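Local coordinates for protein endoglucanase family 5 (Clostridium acetobutylicum ATCC 824, PDB 6PZ7) that probably hydrolyses internal beta-1,4-glucosidic linkages of cellulose and related plant polysaccharides, as a broad-specificity endoglucanase of subfamily GH5_4, at residues V18-G23 with Y314-R319; I267-S272 with V300-G305. All coordinates share one frame; numbering follows the deposited sequence.

Contact 1 (V18-G23 with Y314-R319); sequences VGWNLG and YGILDR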
loop_
_atom_site.group_PDB
_atom_site.type_symbol
_atom_site.label_atom_id
_atom_site.label_comp_id
_atom_site.label_asym_id
_atom_site.label_seq_id
_atom_site.Cartn_x
_atom_site.Cartn_y
_atom_site.Cartn_z
ATOM N N VAL A 18 12.479 2.344 2.184
ATOM C CA VAL A 18 11.439 2.971 2.997
ATOM C C VAL A 18 10.640 3.827 2.032
ATOM O O VAL A 18 11.181 4.416 1.086
ATOM C CB VAL A 18 12.029 3.785 4.157
ATOM C CG1 VAL A 18 12.851 4.984 3.676
ATOM C CG2 VAL A 18 10.928 4.201 5.121
ATOM N N GLY A 19 9.338 3.875 2.246
ATOM C CA GLY A 19 8.435 4.546 1.325
ATOM C C GLY A 19 7.513 5.569 1.969
ATOM O O GLY A 19 7.342 5.635 3.203
ATOM N N TRP A 20 6.883 6.342 1.091
ATOM C CA TRP A 20 5.885 7.352 1.421
ATOM C C TRP A 20 4.697 7.169 0.489
ATOM O O TRP A 20 4.878 7.014 -0.719
ATOM C CB TRP A 20 6.524 8.738 1.314
ATOM C CG TRP A 20 5.659 9.920 1.635
ATOM C CD1 TRP A 20 5.562 10.539 2.855
ATOM C CD2 TRP A 20 4.877 10.695 0.713
ATOM N NE1 TRP A 20 4.761 11.658 2.739
ATOM C CE2 TRP A 20 4.309 11.762 1.446
ATOM C CE3 TRP A 20 4.590 10.588 -0.641
ATOM C CZ2 TRP A 20 3.488 12.724 0.869
ATOM C CZ3 TRP A 20 3.786 11.536 -1.226
ATOM C CH2 TRP A 20 3.234 12.596 -0.472
ATOM N N ASN A 21 3.488 7.180 1.046
ATOM C CA ASN A 21 2.250 7.107 0.282
ATOM C C ASN A 21 1.751 8.489 -0.125
ATOM O O ASN A 21 1.574 9.377 0.740
ATOM C CB ASN A 21 1.108 6.494 1.100
ATOM C CG ASN A 21 1.097 4.979 1.158
ATOM O OD1 ASN A 21 0.562 4.346 0.257
ATOM N ND2 ASN A 21 1.644 4.428 2.227
ATOM N N LEU A 22 1.386 8.615 -1.399
ATOM C CA LEU A 22 0.649 9.778 -1.919
ATOM C C LEU A 22 -0.841 9.584 -1.624
ATOM O O LEU A 22 -1.655 9.307 -2.491
ATOM C CB LEU A 22 0.922 9.932 -3.400
ATOM C CG LEU A 22 0.353 11.170 -4.079
ATOM C CD1 LEU A 22 1.099 12.438 -3.618
ATOM C CD2 LEU A 22 0.439 10.990 -5.591
ATOM N N GLY A 23 -1.195 9.652 -0.337
ATOM C CA GLY A 23 -2.540 9.278 0.091
ATOM C C GLY A 23 -3.592 10.350 -0.105
ATOM O O GLY A 23 -3.290 11.553 -0.173
ATOM N N TYR A 314 -2.694 11.999 9.383
ATOM C CA TYR A 314 -1.471 11.241 9.159
ATOM C C TYR A 314 -0.417 11.998 8.354
ATOM O O TYR A 314 0.714 11.480 8.177
ATOM C CB TYR A 314 -1.802 9.922 8.401
ATOM C CG TYR A 314 -2.580 8.917 9.200
ATOM C CD1 TYR A 314 -1.932 8.078 10.077
ATOM C CD2 TYR A 314 -3.950 8.771 9.037
ATOM C CE1 TYR A 314 -2.625 7.138 10.807
ATOM C CE2 TYR A 314 -4.656 7.800 9.742
ATOM C CZ TYR A 314 -3.971 7.014 10.634
ATOM O OH TYR A 314 -4.620 6.031 11.392
ATOM N N GLY A 315 -0.736 13.176 7.837
ATOM C CA GLY A 315 0.188 13.879 6.964
ATOM C C GLY A 315 1.423 14.359 7.690
ATOM O O GLY A 315 1.344 14.893 8.793
ATOM N N ILE A 316 2.562 14.262 7.021
ATOM C CA ILE A 316 3.821 14.759 7.553
ATOM C C ILE A 316 4.486 15.780 6.637
ATOM O O ILE A 316 5.341 16.545 7.117
ATOM C CB ILE A 316 4.789 13.607 7.958
ATOM C CG1 ILE A 316 5.124 12.722 6.774
ATOM C CG2 ILE A 316 4.146 12.783 9.092
ATOM C CD1 ILE A 316 6.131 11.584 7.075
ATOM N N LEU A 317 4.117 15.821 5.353
ATOM C CA LEU A 317 4.538 16.851 4.408
ATOM C C LEU A 317 3.386 17.837 4.214
ATOM O O LEU A 317 2.240 17.405 3.984
ATOM C CB LEU A 317 4.884 16.213 3.065
ATOM C CG LEU A 317 5.279 17.166 1.934
ATOM C CD1 LEU A 317 6.542 17.914 2.252
ATOM C CD2 LEU A 317 5.429 16.417 0.632
ATOM N N ASP A 318 3.655 19.133 4.290
ATOM C CA ASP A 318 2.702 20.139 3.840
ATOM C C ASP A 318 2.994 20.323 2.357
ATOM O O ASP A 318 4.017 20.912 1.974
ATOM C CB ASP A 318 2.856 21.444 4.625
ATOM C CG ASP A 318 1.892 22.529 4.161
ATOM O OD1 ASP A 318 1.432 22.533 2.999
ATOM O OD2 ASP A 318 1.656 23.486 4.960
ATOM N N ARG A 319 2.102 19.784 1.514
ATOM C CA ARG A 319 2.343 19.782 0.079
ATOM C C ARG A 319 2.199 21.170 -0.519
ATOM O O ARG A 319 2.788 21.446 -1.572
ATOM C CB ARG A 319 1.352 18.867 -0.605
ATOM C CG ARG A 319 1.462 17.430 -0.154
ATOM C CD ARG A 319 0.472 16.546 -0.855
ATOM N NE ARG A 319 0.297 15.279 -0.165
ATOM C CZ ARG A 319 -0.573 14.354 -0.537
ATOM N NH1 ARG A 319 -1.266 14.505 -1.654
ATOM N NH2 ARG A 319 -0.750 13.287 0.224
#

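Contact 2 (I267-S272 with V300-G305); sequences IGQFGS and VWWDNG. Unlike the reference sequence in segment 267-272: Gln269 (reference Glu).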
loop_
_atom_site.group_PDB
_atom_site.type_symbol
_atom_site.label_atom_id
_atom_site.label_comp_id
_atom_site.label_asym_id
_atom_site.label_seq_id
_atom_site.Cartn_x
_atom_site.Cartn_y
_atom_site.Cartn_z
ATOM N N ILE A 267 5.234 -3.773 4.241
ATOM C CA ILE A 267 4.168 -3.128 5.012
ATOM C C ILE A 267 3.863 -1.832 4.268
ATOM O O ILE A 267 4.536 -0.802 4.434
ATOM C CB ILE A 267 4.547 -2.939 6.471
ATOM C CG1 ILE A 267 4.675 -4.314 7.148
ATOM C CG2 ILE A 267 3.508 -2.070 7.164
ATOM C CD1 ILE A 267 5.210 -4.275 8.580
ATOM N N GLY A 268 2.848 -1.874 3.394
ATOM C CA GLY A 268 2.582 -0.786 2.488
ATOM C C GLY A 268 1.855 0.383 3.080
ATOM O O GLY A 268 1.767 1.435 2.421
ATOM N N GLN A 269 1.347 0.258 4.301
ATOM C CA GLN A 269 0.819 1.370 5.090
ATOM C C GLN A 269 1.155 1.126 6.551
ATOM O O GLN A 269 0.818 0.078 7.118
ATOM C CB GLN A 269 -0.687 1.541 4.982
ATOM C CG GLN A 269 -1.183 1.807 3.546
ATOM C CD GLN A 269 -2.664 2.069 3.406
ATOM O OE1 GLN A 269 -3.194 2.006 2.272
ATOM N NE2 GLN A 269 -3.343 2.276 4.466
ATOM N N PHE A 270 1.722 2.155 7.185
ATOM C CA PHE A 270 1.796 2.289 8.646
ATOM C C PHE A 270 1.805 3.778 8.929
ATOM O O PHE A 270 1.953 4.592 8.027
ATOM C CB PHE A 270 2.984 1.567 9.257
ATOM C CG PHE A 270 4.315 2.307 9.188
ATOM C CD1 PHE A 270 4.912 2.660 8.000
ATOM C CD2 PHE A 270 4.992 2.619 10.369
ATOM C CE1 PHE A 270 6.110 3.334 7.956
ATOM C CE2 PHE A 270 6.208 3.278 10.330
ATOM C CZ PHE A 270 6.767 3.627 9.121
ATOM N N GLY A 271 1.700 4.157 10.188
ATOM C CA GLY A 271 1.748 5.561 10.557
ATOM C C GLY A 271 1.047 5.798 11.869
ATOM O O GLY A 271 0.543 4.871 12.508
ATOM N N SER A 272 1.020 7.071 12.258
ATOM C CA SER A 272 0.302 7.520 13.456
ATOM C C SER A 272 -0.303 8.877 13.188
ATOM O O SER A 272 0.225 9.655 12.381
ATOM C CB SER A 272 1.258 7.585 14.660
ATOM O OG SER A 272 2.318 8.531 14.417
ATOM N N VAL A 300 6.131 1.621 4.482
ATOM C CA VAL A 300 5.691 2.757 3.661
ATOM C C VAL A 300 4.703 3.583 4.495
ATOM O O VAL A 300 3.626 3.099 4.852
ATOM C CB VAL A 300 5.039 2.290 2.361
ATOM C CG1 VAL A 300 4.739 3.485 1.451
ATOM C CG2 VAL A 300 5.895 1.262 1.624
ATOM N N TRP A 301 5.089 4.815 4.843
ATOM C CA TRP A 301 4.268 5.692 5.682
ATOM C C TRP A 301 3.021 6.161 4.956
ATOM O O TRP A 301 3.101 6.567 3.793
ATOM C CB TRP A 301 5.108 6.925 6.082
ATOM C CG TRP A 301 4.367 7.863 7.010
ATOM C CD1 TRP A 301 3.542 8.867 6.653
ATOM C CD2 TRP A 301 4.381 7.843 8.438
ATOM N NE1 TRP A 301 3.014 9.473 7.762
ATOM C CE2 TRP A 301 3.534 8.870 8.870
ATOM C CE3 TRP A 301 5.054 7.076 9.407
ATOM C CZ2 TRP A 301 3.346 9.150 10.212
ATOM C CZ3 TRP A 301 4.876 7.374 10.731
ATOM C CH2 TRP A 301 4.019 8.389 11.117
ATOM N N TRP A 302 1.872 6.114 5.618
ATOM C CA TRP A 302 0.630 6.662 5.070
ATOM C C TRP A 302 0.537 8.169 5.328
ATOM O O TRP A 302 0.416 8.606 6.462
ATOM C CB TRP A 302 -0.588 5.968 5.682
ATOM C CG TRP A 302 -1.886 6.492 5.111
ATOM C CD1 TRP A 302 -2.770 7.332 5.735
ATOM C CD2 TRP A 302 -2.378 6.284 3.791
ATOM N NE1 TRP A 302 -3.788 7.649 4.874
ATOM C CE2 TRP A 302 -3.577 7.023 3.674
ATOM C CE3 TRP A 302 -1.927 5.559 2.689
ATOM C CZ2 TRP A 302 -4.346 7.027 2.500
ATOM C CZ3 TRP A 302 -2.698 5.560 1.521
ATOM C CH2 TRP A 302 -3.895 6.288 1.452
ATOM N N ASP A 303 0.564 8.959 4.262
ATOM C CA ASP A 303 0.478 10.415 4.310
ATOM C C ASP A 303 -0.757 10.813 3.508
ATOM O O ASP A 303 -0.789 10.681 2.281
ATOM C CB ASP A 303 1.751 11.087 3.783
ATOM C CG ASP A 303 1.729 12.571 3.969
ATOM O OD1 ASP A 303 0.664 13.169 3.717
ATOM O OD2 ASP A 303 2.764 13.139 4.369
ATOM N N ASN A 304 -1.772 11.342 4.168
ATOM C CA ASN A 304 -3.008 11.782 3.511
ATOM C C ASN A 304 -3.113 13.288 3.368
ATOM O O ASN A 304 -4.166 13.797 2.981
ATOM C CB ASN A 304 -4.236 11.170 4.178
ATOM C CG ASN A 304 -4.396 11.584 5.628
ATOM O OD1 ASN A 304 -3.593 12.345 6.184
ATOM N ND2 ASN A 304 -5.420 11.042 6.247
ATOM N N GLY A 305 -2.060 14.026 3.691
ATOM C CA GLY A 305 -2.090 15.470 3.527
ATOM C C GLY A 305 -2.771 16.212 4.653
ATOM O O GLY A 305 -3.005 17.432 4.524
#

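Contact 1 (V18-G23 with Y314-R319)
Arg319, extended from CG to NE, reaches across to Gly23 and places one guanidinium N-H on a backbone carbonyl. Arg319 NH2 lies 3.1 Å from Gly23 O, with an angle of 158° at the hydrogen. The donor sits in the carbonyl plane on a lone pair, and the acceptor lies close to the guanidinium plane, so both flat groups meet in favourable directions. Leu22 rests its CD1 over one guanidinium face near the rim, 3.7 Å from Arg319 NH1. Trp20 comes in with the far corner of its indole: Arg319 NE lies at the indole edge, near its plane and 4.0 Å from Trp20 CH2, while CH2 itself lies over a guanidinium face, the planes 65° apart. Farther round the indole, Trp20 CZ2 meets Leu317 CD2 at 4.2 Å, and Ile316 CG1 lies at the ring edge beside NE1. With CG opposite the backbone N (chi1 -179°), the Trp20 indole reaches out from its strand to these partners.

Asp303 OD2 accepts the indole N-H of Trp20 and also the backbone N-H groups of Ile316 and Leu317, which ties the ring and the start of strand 317-318 to one carboxylate oxygen. Thr25 OG1 bonds both Gly23 O and Arg319 NH1, while Ile48 of helix 42-51 touches Trp20 and Leu317. Together they join the first strand of a family 5 (beta/alpha)8 barrel, with the inverse gamma turn centred on Leu22, to the segment that follows the eighth strand.

Contact 2 (I267-S272 with V300-G305)
Phe270 and Trp302 are joined by the straightest of the backbone hydrogen bonds between these parallel strands, with Trp302 N 2.9 Å from Phe270 O. Phe270 N returns a bond to Val300 O at 3.2 Å, so that Phe270 is paired in register with Trp301. Farther back, the bond from Val300 N to Ile267 O is weak.

Aromatic contacts occupy the side of the pair facing the helices. Phe270 and Trp301 form a T-shaped pair, the edge of the indole directed at the phenyl face; the centroids of the phenyl ring and the six-membered indole ring are 5.4 Å apart and the planes 78° from each other. Phe270 holds CG between its backbone N and carbonyl carbon (chi1 81°), which brings the ring edge against Val300 O. Gly271 makes a CH-pi contact, its CA over the six-membered ring of Trp301.

On the other side, the carboxamide of Gln269 runs alongside Trp302, planes 26° apart, with NE2 over one face near the rim and Gln269 CD 3.6 Å from Trp302 CE3. Arg57 bonds Gln269 OE1. The glutamate of the reference sequence at this position is probably the nucleophile, as in other family 5 enzymes; the deposited Gln269 puts an amide in its place.

Outside the pair, Val289 of helix 278-294 packs on Phe270, Leu329 and Ile333 of helix 327-334 pack on Trp301, and Asn21 of strand 19-22 touches Gln269, Val300 and Trp302.

The two contacts have centres about 7 Å apart. Three of the four segments lie on strands of the closed parallel barrel, while 314-319 follows the eighth strand and enters a small two-stranded antiparallel sheet. Along the chain the order is 18-23, 267-272, 300-305, 314-319, so contact 2 falls wholly between the two halves of contact 1. Contact 2 pairs the seventh and eighth strands within one beta-alpha-beta unit, whereas contact 1 brings the later segment back to the first strand. The two flank the seam that closes the barrel, itself made by strand 19-22 against 298-303 through probable hydrogen bonds from Asn21 N to Trp301 O and from Gly23 N to Asp303 O.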